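Local structure of nucleoporin NUP145 (Chaetomium thermophilum, 5HB6) at residues G2-S7 / F27-E32; E32-V37 / L60-A65; V37-P42 / K79-P84; P84-L89 / A131-H136. The protein probably serves as a structural nucleoporin and docking partner for transport factors in the nuclear pore complex, this piece being its autoproteolytic domain. The protein carries 1 engineered substitution. One frame throughout, in Å; residues are numbered along the deposited sequence. Where two conformers were deposited one is given.

Interaction 1: residues G2-S7 / F27-E32; sequences GAYWMS and FTVGRE
Strands 4-7 and 28-31 pair antiparallel at the edge of the six-stranded sheet of the autopeptidase domain, with Tyr4 opposite Arg31 and Trp5 opposite Gly30. Trp5 and Gly30 exchange two backbone hydrogen bonds, Ser7 and Thr28 two more, and Glu32 N to Ala3 O (2.9 Å) carries the pairing past the strand end. Arg31 runs out fully extended, CG opposite the backbone N (chi1 -174°), and lays its chain over one face of the Tyr4 ring, with CD 3.8 Å from the ring centroid in a CH-pi contact. The guanidinium is turned only 19° from the ring plane, and Tyr4 CE2 sits over its face. In its own plane it sends NE to Gly2 O (2.8 Å) in an almost straight bond of 177°; NH1 bonds to Leu60 O. One water bridges NH2 to Gly2 N, and a second, held only weakly by NH2, donates to Gly2 O. Tyr4 OH meets Leu60 N, so ring and guanidinium together clasp both polar backbone atoms of Leu60. Shortening Arg31 to an alanine would probably leave Gly2 O and Leu60 O without their NE and NH1 donors and uncover one face of the Tyr4 ring. On the other side of the sheet, Trp5 CG stands between its backbone N and carbonyl carbon, which folds the indole flat across Gly30, whose CA is 3.8 Å from the centroid of the six-membered ring. Thr28 CG2 lies alongside, 3.6 Å from Trp5 CH2. Back on the face of Tyr4 and Arg31, Met6 SD touches Phe27 CE1 (4.0 Å) at the ring edge, a Met-aromatic contact within an antiparallel edge-strand pair.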
loop_
_atom_site.group_PDB
_atom_site.type_symbol
_atom_site.label_atom_id
_atom_site.label_comp_id
_atom_site.label_asym_id
_atom_site.label_seq_id
_atom_site.Cartn_x
_atom_site.Cartn_y
_atom_site.Cartn_z
ATOM N N GLY A 2 7.275 -1.160 13.783
ATOM C CA GLY A 2 5.963 -1.731 13.948
ATOM C C GLY A 2 5.912 -3.039 13.217
ATOM O O GLY A 2 6.697 -3.303 12.308
ATOM N N ALA A 3 4.975 -3.869 13.632
ATOM C CA ALA A 3 4.829 -5.200 13.062
ATOM C C ALA A 3 4.137 -5.135 11.704
ATOM O O ALA A 3 3.125 -4.448 11.536
ATOM C CB ALA A 3 3.991 -6.055 14.001
ATOM N N TYR A 4 4.682 -5.871 10.736
ATOM C CA TYR A 4 3.988 -6.131 9.485
ATOM C C TYR A 4 2.895 -7.171 9.690
ATOM O O TYR A 4 2.980 -8.022 10.575
ATOM C CB TYR A 4 4.949 -6.712 8.467
ATOM C CG TYR A 4 5.856 -5.793 7.684
ATOM C CD1 TYR A 4 5.448 -5.283 6.458
ATOM C CD2 TYR A 4 7.158 -5.501 8.119
ATOM C CE1 TYR A 4 6.285 -4.512 5.698
ATOM C CE2 TYR A 4 8.004 -4.723 7.351
ATOM C CZ TYR A 4 7.564 -4.245 6.141
ATOM O OH TYR A 4 8.369 -3.460 5.355
ATOM N N TRP A 5 1.878 -7.113 8.828
ATOM C CA TRP A 5 0.831 -8.128 8.804
ATOM C C TRP A 5 0.296 -8.217 7.381
ATOM O O TRP A 5 0.492 -7.312 6.561
ATOM C CB TRP A 5 -0.287 -7.808 9.806
ATOM C CG TRP A 5 -0.799 -6.417 9.651
ATOM C CD1 TRP A 5 -0.343 -5.287 10.296
ATOM C CD2 TRP A 5 -1.822 -5.986 8.767
ATOM N NE1 TRP A 5 -1.043 -4.198 9.868
ATOM C CE2 TRP A 5 -1.979 -4.600 8.948
ATOM C CE3 TRP A 5 -2.664 -6.646 7.876
ATOM C CZ2 TRP A 5 -2.914 -3.847 8.234
ATOM C CZ3 TRP A 5 -3.603 -5.907 7.171
ATOM C CH2 TRP A 5 -3.717 -4.515 7.342
ATOM N N MET A 6 -0.407 -9.302 7.089
ATOM C CA MET A 6 -1.157 -9.416 5.840
ATOM C C MET A 6 -2.540 -9.991 6.117
ATOM O O MET A 6 -2.739 -10.723 7.087
ATOM C CB MET A 6 -0.412 -10.253 4.782
ATOM C CG MET A 6 -0.306 -11.746 5.077
ATOM S SD MET A 6 0.604 -12.749 3.883
ATOM C CE MET A 6 2.289 -12.390 4.372
ATOM N N SER A 7 -3.464 -9.680 5.221
ATOM C CA SER A 7 -4.831 -10.185 5.290
ATOM C C SER A 7 -5.297 -10.480 3.872
ATOM O O SER A 7 -5.121 -9.643 2.992
ATOM C CB SER A 7 -5.739 -9.122 5.910
ATOM O OG SER A 7 -7.055 -9.612 6.051
ATOM N N PHE A 27 -6.490 -8.720 -0.789
ATOM C CA PHE A 27 -5.164 -8.898 -0.214
ATOM C C PHE A 27 -4.626 -7.548 0.245
ATOM O O PHE A 27 -4.609 -6.589 -0.520
ATOM C CB PHE A 27 -4.214 -9.568 -1.207
ATOM C CG PHE A 27 -2.901 -9.954 -0.607
ATOM C CD1 PHE A 27 -2.844 -10.785 0.502
ATOM C CD2 PHE A 27 -1.709 -9.477 -1.131
ATOM C CE1 PHE A 27 -1.633 -11.134 1.052
ATOM C CE2 PHE A 27 -0.501 -9.852 -0.585
ATOM C CZ PHE A 27 -0.469 -10.651 0.514
ATOM N N THR A 28 -4.152 -7.510 1.486
ATOM C CA THR A 28 -3.736 -6.278 2.140
ATOM C C THR A 28 -2.457 -6.582 2.894
ATOM O O THR A 28 -2.404 -7.576 3.616
ATOM C CB THR A 28 -4.807 -5.806 3.133
ATOM O OG1 THR A 28 -6.037 -5.612 2.429
ATOM C CG2 THR A 28 -4.440 -4.501 3.792
ATOM N N VAL A 29 -1.435 -5.746 2.717
ATOM C CA VAL A 29 -0.206 -5.801 3.493
ATOM C C VAL A 29 -0.096 -4.503 4.247
ATOM O O VAL A 29 -0.209 -3.430 3.651
ATOM C CB VAL A 29 1.025 -6.032 2.602
ATOM C CG1 VAL A 29 2.325 -5.996 3.446
ATOM C CG2 VAL A 29 0.907 -7.366 1.885
ATOM N N GLY A 30 0.068 -4.598 5.569
ATOM C CA GLY A 30 0.154 -3.412 6.390
ATOM C C GLY A 30 1.330 -3.480 7.344
ATOM O O GLY A 30 1.971 -4.525 7.507
ATOM N N ARG A 31 1.601 -2.348 7.965
ATOM C CA ARG A 31 2.605 -2.294 9.014
ATOM C C ARG A 31 2.152 -1.286 10.049
ATOM O O ARG A 31 1.799 -0.159 9.713
ATOM C CB ARG A 31 4.000 -1.970 8.488
ATOM C CG ARG A 31 5.093 -2.052 9.542
ATOM C CD ARG A 31 6.446 -1.762 8.934
ATOM N NE ARG A 31 7.504 -2.131 9.859
ATOM C CZ ARG A 31 8.804 -2.003 9.629
ATOM N NH1 ARG A 31 9.241 -1.444 8.514
ATOM N NH2 ARG A 31 9.669 -2.410 10.539
ATOM N N GLU A 32 2.158 -1.702 11.306
ATOM C CA GLU A 32 1.816 -0.804 12.393
ATOM C C GLU A 32 2.676 0.451 12.337
ATOM O O GLU A 32 3.879 0.391 12.062
ATOM C CB GLU A 32 2.068 -1.502 13.732
ATOM C CG GLU A 32 1.252 -2.751 13.941
ATOM C CD GLU A 32 1.638 -3.503 15.208
ATOM O OE1 GLU A 32 0.799 -4.286 15.697
ATOM O OE2 GLU A 32 2.776 -3.328 15.707
HETATM O O HOH W 1 9.532 -3.277 13.614
HETATM O O HOH W 2 8.907 -5.310 11.964
#

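Interaction 2: residues E32-V37 / L60-A65; sequences ENVGSV and LEPRSA
Val34 pushes both methyls against the turn of a neighbouring hairpin, just where a classic beta bulge, Val34 and Gly35 facing Arg31, opens strand 35-39. The hairpin is the tight two-residue kind: strands 58-61 and 64-67 are joined by a type II turn from Glu61 to Ser64, closed by backbone bonds in both directions between those two residues. Val34 CG1, set opposite its own backbone N (chi1 176°), rests on the turn's backbone 3.3 Å from Glu61 O, an oxygen already taken by Ser64 N, and also meets Leu60 CB at 3.9 Å. Its other methyl, CG2, reaches the proline ring at Pro62 CD (4.1 Å). The carbonyl of the same valine is bridged by one water to Arg63 in the turn: the water donates to Val34 O at 2.8 Å and accepts from Arg63 N at the same distance. Gly35 comes next, with backbone angles that would jam a beta carbon against the preceding carbonyl; its O lies near Leu60 CD1. Ser36 points its side chain away from the hairpin, and its backbone bonds to Ser88 of the next strand in the sheet, leaving Val37 as the second point of contact. Here the small hairpin packs on the large sheet through carbon alone, the Val37 and Leu60 side chains crossing at a slant. Val37 CG2 touches one side chain from each hairpin strand, 4.0 Å from Leu60 CD2 and 4.1 Å from Ala65 CB.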
loop_
_atom_site.group_PDB
_atom_site.type_symbol
_atom_site.label_atom_id
_atom_site.label_comp_id
_atom_site.label_asym_id
_atom_site.label_seq_id
_atom_site.Cartn_x
_atom_site.Cartn_y
_atom_site.Cartn_z
ATOM N N GLU A 32 2.158 -1.702 11.306
ATOM C CA GLU A 32 1.816 -0.804 12.393
ATOM C C GLU A 32 2.676 0.451 12.337
ATOM O O GLU A 32 3.879 0.391 12.062
ATOM C CB GLU A 32 2.068 -1.502 13.732
ATOM C CG GLU A 32 1.252 -2.751 13.941
ATOM C CD GLU A 32 1.638 -3.503 15.208
ATOM O OE1 GLU A 32 0.799 -4.286 15.697
ATOM O OE2 GLU A 32 2.776 -3.328 15.707
ATOM N N ASN A 33 2.033 1.591 12.561
ATOM C CA ASN A 33 2.692 2.886 12.604
ATOM C C ASN A 33 3.143 3.360 11.233
ATOM O O ASN A 33 3.853 4.365 11.132
ATOM C CB ASN A 33 3.842 2.918 13.623
ATOM C CG ASN A 33 3.383 2.528 14.979
ATOM O OD1 ASN A 33 2.454 3.128 15.516
ATOM N ND2 ASN A 33 3.947 1.458 15.507
ATOM N N VAL A 34 2.722 2.685 10.166
ATOM C CA VAL A 34 3.074 3.111 8.814
ATOM C C VAL A 34 1.833 3.263 7.945
ATOM O O VAL A 34 1.581 4.329 7.394
ATOM C CB VAL A 34 4.101 2.179 8.141
ATOM C CG1 VAL A 34 4.359 2.617 6.686
ATOM C CG2 VAL A 34 5.379 2.105 8.961
ATOM N N GLY A 35 1.076 2.186 7.771
ATOM C CA GLY A 35 -0.079 2.221 6.892
ATOM C C GLY A 35 -0.247 0.894 6.195
ATOM O O GLY A 35 0.124 -0.158 6.739
ATOM N N SER A 36 -0.830 0.934 4.992
ATOM C CA SER A 36 -1.252 -0.289 4.335
ATOM C C SER A 36 -1.297 -0.116 2.833
ATOM O O SER A 36 -1.453 0.991 2.311
ATOM C CB SER A 36 -2.625 -0.761 4.845
ATOM O OG SER A 36 -3.589 0.241 4.578
ATOM N N VAL A 37 -1.194 -1.262 2.154
ATOM C CA VAL A 37 -1.406 -1.384 0.714
ATOM C C VAL A 37 -2.501 -2.436 0.524
ATOM O O VAL A 37 -2.352 -3.587 0.951
ATOM C CB VAL A 37 -0.121 -1.817 -0.005
ATOM C CG1 VAL A 37 -0.349 -1.929 -1.494
ATOM C CG2 VAL A 37 1.017 -0.881 0.313
ATOM N N LEU A 60 7.307 -1.301 3.771
ATOM C CA LEU A 60 6.546 -0.219 4.380
ATOM C C LEU A 60 7.417 0.441 5.435
ATOM O O LEU A 60 7.738 -0.162 6.452
ATOM C CB LEU A 60 5.256 -0.768 4.992
ATOM C CG LEU A 60 4.240 -1.221 3.949
ATOM C CD1 LEU A 60 3.094 -1.978 4.571
ATOM C CD2 LEU A 60 3.676 -0.028 3.208
ATOM N N GLU A 61 7.785 1.684 5.193
ATOM C CA GLU A 61 8.420 2.528 6.191
ATOM C C GLU A 61 7.657 3.838 6.213
ATOM O O GLU A 61 6.886 4.121 5.284
ATOM C CB GLU A 61 9.905 2.768 5.870
ATOM C CG GLU A 61 10.712 1.465 5.861
ATOM C CD GLU A 61 12.174 1.658 5.510
ATOM O OE1 GLU A 61 12.514 2.714 4.937
ATOM O OE2 GLU A 61 12.971 0.746 5.808
ATOM N N PRO A 62 7.801 4.645 7.266
ATOM C CA PRO A 62 6.960 5.840 7.364
ATOM C C PRO A 62 6.998 6.659 6.088
ATOM O O PRO A 62 8.051 7.008 5.564
ATOM C CB PRO A 62 7.544 6.585 8.564
ATOM C CG PRO A 62 8.055 5.492 9.434
ATOM C CD PRO A 62 8.689 4.524 8.442
ATOM N N ARG A 63 5.809 6.906 5.545
ATOM C CA ARG A 63 5.613 7.728 4.363
ATOM C C ARG A 63 6.173 7.096 3.100
ATOM O O ARG A 63 6.397 7.785 2.106
ATOM C CB ARG A 63 6.158 9.136 4.569
ATOM C CG ARG A 63 5.559 9.798 5.822
ATOM C CD ARG A 63 6.043 11.222 6.026
ATOM N NE ARG A 63 5.640 12.024 4.867
ATOM C CZ ARG A 63 6.292 13.081 4.408
ATOM N NH1 ARG A 63 7.386 13.514 5.010
ATOM N NH2 ARG A 63 5.868 13.698 3.338
ATOM N N SER A 64 6.349 5.779 3.092
ATOM C CA SER A 64 7.025 5.102 1.993
ATOM C C SER A 64 6.485 3.683 1.808
ATOM O O SER A 64 6.715 2.814 2.644
ATOM C CB SER A 64 8.510 5.065 2.311
ATOM O OG SER A 64 9.231 4.462 1.267
ATOM N N ALA A 65 5.787 3.455 0.706
ATOM C CA ALA A 65 5.322 2.132 0.325
ATOM C C ALA A 65 5.989 1.765 -0.991
ATOM O O ALA A 65 5.853 2.481 -1.977
ATOM C CB ALA A 65 3.802 2.102 0.196
HETATM O O HOH W 3 3.473 6.373 6.933
#

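Interaction 3: residues V37-P42 / K79-P84; sequences VQFKVP and KGLNVP
Phe39 and Leu81 meet almost at right angles, the leucine methyl CD2 set over the middle of one ring face. It stands 4.0 Å from the Phe39 centroid and 8° off the ring normal, a clean CH-pi contact. Val37 CG1, two residues back on the same strand, leans on the opposite face nearer the rim, so the ring is sandwiched between two aliphatic groups. Phe39 CE1 comes within 3.3 Å of Leu81 O, and CD1 within 3.7 Å of Val83 CG2, which approaches obliquely. That methyl points between the backbone N and carbonyl carbon of its residue (the chi1 of Val83 is -59° for CG1), and there it touches Val41 as well as the ring. The second bump comes from the other segment: Val41 CG2 settles into the notch formed by Val83 CB (3.8 Å) and Pro84 CD (4.2 Å). Beyond it Lys40 lays CB against Pro84 CB, while its backbone makes the single hydrogen bond between the segments, Lys40 N to Pro84 O, 2.9 Å long and 172° at the hydrogen. The chains run about square to each other, so that bond pins one crossing point and the apolar bumps do the rest. The shape of segment 79-84 comes from its turns, a type II' turn from Lys79 to Asn82, with Gly80 at its positive phi, and an inverse gamma turn centred on Asn82. Leu81 also touches Val43 and Leu45 in the loop after strand 35-39, and Val58 and Val67 of the two-stranded hairpin; Pro84 leads straight into strand 85-89.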
loop_
_atom_site.group_PDB
_atom_site.type_symbol
_atom_site.label_atom_id
_atom_site.label_comp_id
_atom_site.label_asym_id
_atom_site.label_seq_id
_atom_site.Cartn_x
_atom_site.Cartn_y
_atom_site.Cartn_z
ATOM N N VAL A 37 -1.194 -1.262 2.154
ATOM C CA VAL A 37 -1.406 -1.384 0.714
ATOM C C VAL A 37 -2.501 -2.436 0.524
ATOM O O VAL A 37 -2.352 -3.587 0.951
ATOM C CB VAL A 37 -0.121 -1.817 -0.005
ATOM C CG1 VAL A 37 -0.349 -1.929 -1.494
ATOM C CG2 VAL A 37 1.017 -0.881 0.313
ATOM N N GLN A 38 -3.609 -2.015 -0.065
ATOM C CA GLN A 38 -4.763 -2.866 -0.337
ATOM C C GLN A 38 -4.829 -3.069 -1.839
ATOM O O GLN A 38 -5.108 -2.128 -2.581
ATOM C CB GLN A 38 -6.063 -2.223 0.144
ATOM C CG GLN A 38 -6.174 -2.055 1.645
ATOM C CD GLN A 38 -7.416 -1.276 2.057
ATOM O OE1 GLN A 38 -8.499 -1.840 2.114
ATOM N NE2 GLN A 38 -7.273 0.028 2.310
ATOM N N PHE A 39 -4.587 -4.295 -2.294
ATOM C CA PHE A 39 -4.639 -4.564 -3.725
ATOM C C PHE A 39 -6.092 -4.589 -4.189
ATOM O O PHE A 39 -6.951 -5.216 -3.550
ATOM C CB PHE A 39 -3.844 -5.830 -4.057
ATOM C CG PHE A 39 -2.387 -5.688 -3.689
ATOM C CD1 PHE A 39 -1.503 -5.063 -4.557
ATOM C CD2 PHE A 39 -1.919 -6.080 -2.449
ATOM C CE1 PHE A 39 -0.178 -4.880 -4.214
ATOM C CE2 PHE A 39 -0.600 -5.878 -2.082
ATOM C CZ PHE A 39 0.275 -5.273 -2.969
ATOM N N LYS A 40 -6.360 -3.907 -5.290
ATOM C CA LYS A 40 -7.722 -3.610 -5.696
ATOM C C LYS A 40 -8.335 -4.677 -6.591
ATOM O O LYS A 40 -9.553 -4.667 -6.775
ATOM C CB LYS A 40 -7.773 -2.235 -6.386
ATOM C CG LYS A 40 -7.562 -1.082 -5.385
ATOM C CD LYS A 40 -7.312 0.268 -6.038
ATOM C CE LYS A 40 -8.491 0.733 -6.821
ATOM N NZ LYS A 40 -8.237 2.106 -7.362
ATOM N N VAL A 41 -7.543 -5.622 -7.079
ATOM C CA VAL A 41 -8.017 -6.687 -7.959
ATOM C C VAL A 41 -7.538 -7.989 -7.338
ATOM O O VAL A 41 -6.653 -7.984 -6.461
ATOM C CB VAL A 41 -7.460 -6.520 -9.391
ATOM C CG1 VAL A 41 -7.984 -5.251 -10.031
ATOM C CG2 VAL A 41 -5.941 -6.511 -9.370
ATOM N N PRO A 42 -8.092 -9.124 -7.767
ATOM C CA PRO A 42 -7.579 -10.399 -7.257
ATOM C C PRO A 42 -6.129 -10.546 -7.670
ATOM O O PRO A 42 -5.743 -10.151 -8.774
ATOM C CB PRO A 42 -8.463 -11.453 -7.939
ATOM C CG PRO A 42 -9.681 -10.726 -8.352
ATOM C CD PRO A 42 -9.215 -9.329 -8.707
ATOM N N LYS A 79 0.591 -8.489 -13.406
ATOM C CA LYS A 79 1.018 -9.770 -12.868
ATOM C C LYS A 79 1.538 -9.592 -11.448
ATOM O O LYS A 79 2.013 -8.514 -11.068
ATOM C CB LYS A 79 2.128 -10.392 -13.722
ATOM C CG LYS A 79 1.715 -10.730 -15.154
ATOM C CD LYS A 79 0.817 -11.954 -15.216
ATOM C CE LYS A 79 0.512 -12.349 -16.653
ATOM N NZ LYS A 79 1.743 -12.656 -17.449
ATOM N N GLY A 80 1.438 -10.662 -10.668
ATOM C CA GLY A 80 1.893 -10.627 -9.292
ATOM C C GLY A 80 1.188 -9.527 -8.528
ATOM O O GLY A 80 -0.030 -9.349 -8.630
ATOM N N LEU A 81 1.956 -8.775 -7.745
ATOM C CA LEU A 81 1.446 -7.633 -7.006
ATOM C C LEU A 81 1.592 -6.310 -7.760
ATOM O O LEU A 81 1.323 -5.251 -7.183
ATOM C CB LEU A 81 2.124 -7.559 -5.641
ATOM C CG LEU A 81 1.882 -8.758 -4.743
ATOM C CD1 LEU A 81 2.550 -8.562 -3.425
ATOM C CD2 LEU A 81 0.396 -8.999 -4.544
ATOM N N ASN A 82 1.992 -6.343 -9.035
ATOM C CA ASN A 82 2.174 -5.123 -9.825
ATOM C C ASN A 82 0.846 -4.753 -10.480
ATOM O O ASN A 82 0.662 -4.795 -11.697
ATOM C CB ASN A 82 3.286 -5.320 -10.853
ATOM C CG ASN A 82 3.760 -4.002 -11.456
ATOM O OD1 ASN A 82 3.365 -2.925 -10.999
ATOM N ND2 ASN A 82 4.629 -4.086 -12.474
ATOM N N VAL A 83 -0.095 -4.382 -9.619
ATOM C CA VAL A 83 -1.497 -4.236 -9.992
ATOM C C VAL A 83 -2.063 -3.020 -9.271
ATOM O O VAL A 83 -1.433 -2.473 -8.352
ATOM C CB VAL A 83 -2.307 -5.497 -9.638
ATOM C CG1 VAL A 83 -1.746 -6.734 -10.345
ATOM C CG2 VAL A 83 -2.347 -5.721 -8.121
ATOM N N PRO A 84 -3.276 -2.599 -9.613
ATOM C CA PRO A 84 -3.873 -1.451 -8.920
ATOM C C PRO A 84 -3.980 -1.667 -7.405
ATOM O O PRO A 84 -4.306 -2.761 -6.927
ATOM C CB PRO A 84 -5.249 -1.330 -9.588
ATOM C CG PRO A 84 -5.028 -1.849 -10.963
ATOM C CD PRO A 84 -4.084 -2.999 -10.779
#

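Interaction 4: residues P84-L89 / A131-H136; sequences PALISL and AFSVEH
Ile87 and Phe132 form the tight heart of this antiparallel pairing of strands 85-89 and 129-134. Phe132 CG is flanked by its own N and carbonyl carbon (chi1 57°), and the ring therefore lies back across the neighbouring strand. Ile87 CB stands over one face, off-centre, 4.1 Å from the ring centroid, and its two branches spread along the same face: CG2 to Phe132 CZ at 3.6 Å and CD1 to Phe132 CE2 at 3.8 Å. Leu89 CD1 closes on the ring edge, 4.0 Å from Phe132 CE1, with Val134 CG1 also at the edge. If Phe132 were replaced by an alanine, a gap would probably open over Ile87, and the Leu89 and Val134 methyls would lose the edge they pack on. Between the backbones, Ile87 N to Phe132 O (2.8 Å) and its return bond, with a second pair between Ala85 and Val134, hold the strands. The other face, with Leu86, Ser88, Ala131 and Ser133, is more thinly packed: apart from Leu86, whose CD1 reaches Ala131 CB at 4.3 Å, only small groups meet, as in Ser88 OG against Ala131 CB at 3.6 Å, and Ser133 OG turns to Glu121. The pairing ends at Pro84, whose N has no hydrogen to offer Glu135 O; Glu135 starts away from the other strand and is exposed, though its OE1 stays near Pro84 CG. This is an inner strand pair of the six-stranded antiparallel sheet of the Nup98-type autopeptidase domain.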
loop_
_atom_site.group_PDB
_atom_site.type_symbol
_atom_site.label_atom_id
_atom_site.label_comp_id
_atom_site.label_asym_id
_atom_site.label_seq_id
_atom_site.Cartn_x
_atom_site.Cartn_y
_atom_site.Cartn_z
ATOM N N PRO A 84 -3.276 -2.599 -9.613
ATOM C CA PRO A 84 -3.873 -1.451 -8.920
ATOM C C PRO A 84 -3.980 -1.667 -7.405
ATOM O O PRO A 84 -4.306 -2.761 -6.927
ATOM C CB PRO A 84 -5.249 -1.330 -9.588
ATOM C CG PRO A 84 -5.028 -1.849 -10.963
ATOM C CD PRO A 84 -4.084 -2.999 -10.779
ATOM N N ALA A 85 -3.720 -0.598 -6.649
ATOM C CA ALA A 85 -3.698 -0.696 -5.192
ATOM C C ALA A 85 -4.115 0.626 -4.581
ATOM O O ALA A 85 -3.903 1.693 -5.164
ATOM C CB ALA A 85 -2.310 -1.077 -4.640
ATOM N N LEU A 86 -4.650 0.530 -3.362
ATOM C CA LEU A 86 -5.000 1.666 -2.533
ATOM C C LEU A 86 -4.004 1.718 -1.392
ATOM O O LEU A 86 -3.948 0.794 -0.564
ATOM C CB LEU A 86 -6.433 1.520 -2.024
ATOM C CG LEU A 86 -6.881 2.520 -0.942
ATOM C CD1 LEU A 86 -7.008 3.892 -1.490
ATOM C CD2 LEU A 86 -8.244 2.113 -0.357
ATOM N N ILE A 87 -3.270 2.822 -1.301
ATOM C CA ILE A 87 -2.185 2.973 -0.331
ATOM C C ILE A 87 -2.632 4.004 0.683
ATOM O O ILE A 87 -3.120 5.072 0.307
ATOM C CB ILE A 87 -0.894 3.410 -1.040
ATOM C CG1 ILE A 87 -0.481 2.331 -2.040
ATOM C CG2 ILE A 87 0.197 3.699 -0.044
ATOM C CD1 ILE A 87 0.653 2.753 -2.909
ATOM N N SER A 88 -2.452 3.702 1.962
ATOM C CA SER A 88 -2.845 4.623 3.023
ATOM C C SER A 88 -1.639 4.810 3.918
ATOM O O SER A 88 -1.137 3.830 4.469
ATOM C CB SER A 88 -4.040 4.045 3.812
ATOM O OG SER A 88 -5.132 3.791 2.948
ATOM N N LEU A 89 -1.198 6.048 4.064
ATOM C CA LEU A 89 0.037 6.357 4.782
ATOM C C LEU A 89 -0.201 7.334 5.918
ATOM O O LEU A 89 -0.641 8.474 5.709
ATOM C CB LEU A 89 1.087 6.937 3.853
ATOM C CG LEU A 89 1.618 5.977 2.802
ATOM C CD1 LEU A 89 2.485 6.676 1.787
ATOM C CD2 LEU A 89 2.375 4.823 3.421
ATOM N N ALA A 131 -4.577 8.795 1.787
ATOM C CA ALA A 131 -4.866 7.598 1.019
ATOM C C ALA A 131 -4.974 7.974 -0.442
ATOM O O ALA A 131 -5.532 9.018 -0.792
ATOM C CB ALA A 131 -6.138 6.925 1.496
ATOM N N PHE A 132 -4.435 7.108 -1.286
ATOM C CA PHE A 132 -4.435 7.348 -2.717
ATOM C C PHE A 132 -4.327 6.015 -3.440
ATOM O O PHE A 132 -3.817 5.032 -2.884
ATOM C CB PHE A 132 -3.276 8.268 -3.118
ATOM C CG PHE A 132 -1.914 7.745 -2.715
ATOM C CD1 PHE A 132 -1.406 7.977 -1.442
ATOM C CD2 PHE A 132 -1.152 7.014 -3.603
ATOM C CE1 PHE A 132 -0.167 7.499 -1.071
ATOM C CE2 PHE A 132 0.113 6.526 -3.220
ATOM C CZ PHE A 132 0.580 6.752 -1.956
ATOM N N SER A 133 -4.777 5.992 -4.687
ATOM C CA SER A 133 -4.645 4.807 -5.513
ATOM C C SER A 133 -3.495 4.980 -6.499
ATOM O O SER A 133 -3.161 6.082 -6.937
ATOM C CB SER A 133 -5.934 4.515 -6.278
ATOM O OG SER A 133 -6.942 3.978 -5.439
ATOM N N VAL A 134 -2.937 3.846 -6.891
ATOM C CA VAL A 134 -1.998 3.769 -7.994
ATOM C C VAL A 134 -2.522 2.695 -8.937
ATOM O O VAL A 134 -3.257 1.784 -8.541
ATOM C CB VAL A 134 -0.556 3.468 -7.518
ATOM C CG1 VAL A 134 -0.081 4.561 -6.581
ATOM C CG2 VAL A 134 -0.448 2.093 -6.864
ATOM N N GLU A 135 -2.137 2.803 -10.197
ATOM C CA GLU A 135 -2.535 1.820 -11.196
ATOM C C GLU A 135 -1.625 0.615 -11.229
ATOM O O GLU A 135 -2.023 -0.430 -11.744
ATOM C CB GLU A 135 -2.553 2.462 -12.584
ATOM C CG GLU A 135 -3.596 3.541 -12.706
ATOM C CD GLU A 135 -4.952 3.094 -12.199
ATOM O OE1 GLU A 135 -5.455 2.054 -12.675
ATOM O OE2 GLU A 135 -5.512 3.787 -11.314
ATOM N N HIS A 136 -0.422 0.743 -10.701
ATOM C CA HIS A 136 0.574 -0.319 -10.717
ATOM C C HIS A 136 1.786 0.252 -10.008
ATOM O O HIS A 136 1.736 1.391 -9.541
ATOM C CB HIS A 136 0.943 -0.716 -12.144
ATOM C CG HIS A 136 1.281 0.452 -13.009
ATOM N ND1 HIS A 136 2.400 1.229 -12.802
ATOM C CD2 HIS A 136 0.616 1.013 -14.043
ATOM C CE1 HIS A 136 2.422 2.207 -13.692
ATOM N NE2 HIS A 136 1.351 2.094 -14.459
#

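How the interactions relate
Interactions 1 to 4 step across one antiparallel sheet. Interaction 1 joins its outer strand 4-7 to 28-31, which bonds to strand 35-39 through Val29 O and Val37 N (2.8 Å). Interactions 2 and 3, centres 16 Å apart, use opposite ends of 35-39 and share Val37: one end receives the small hairpin, the other the loop 79-84. Interaction 4 lies beyond, 9 Å from interaction 3 between centres, tied to it by Gln38 O and Leu86 N (2.8 Å) and sharing Pro84; from interaction 1 it stays about 7 Å at the nearest atoms. Asn82 touches His136 and bonds to Phe137, near the C-terminal end where autocatalytic cleavage probably occurs, as in Nup98 relatives.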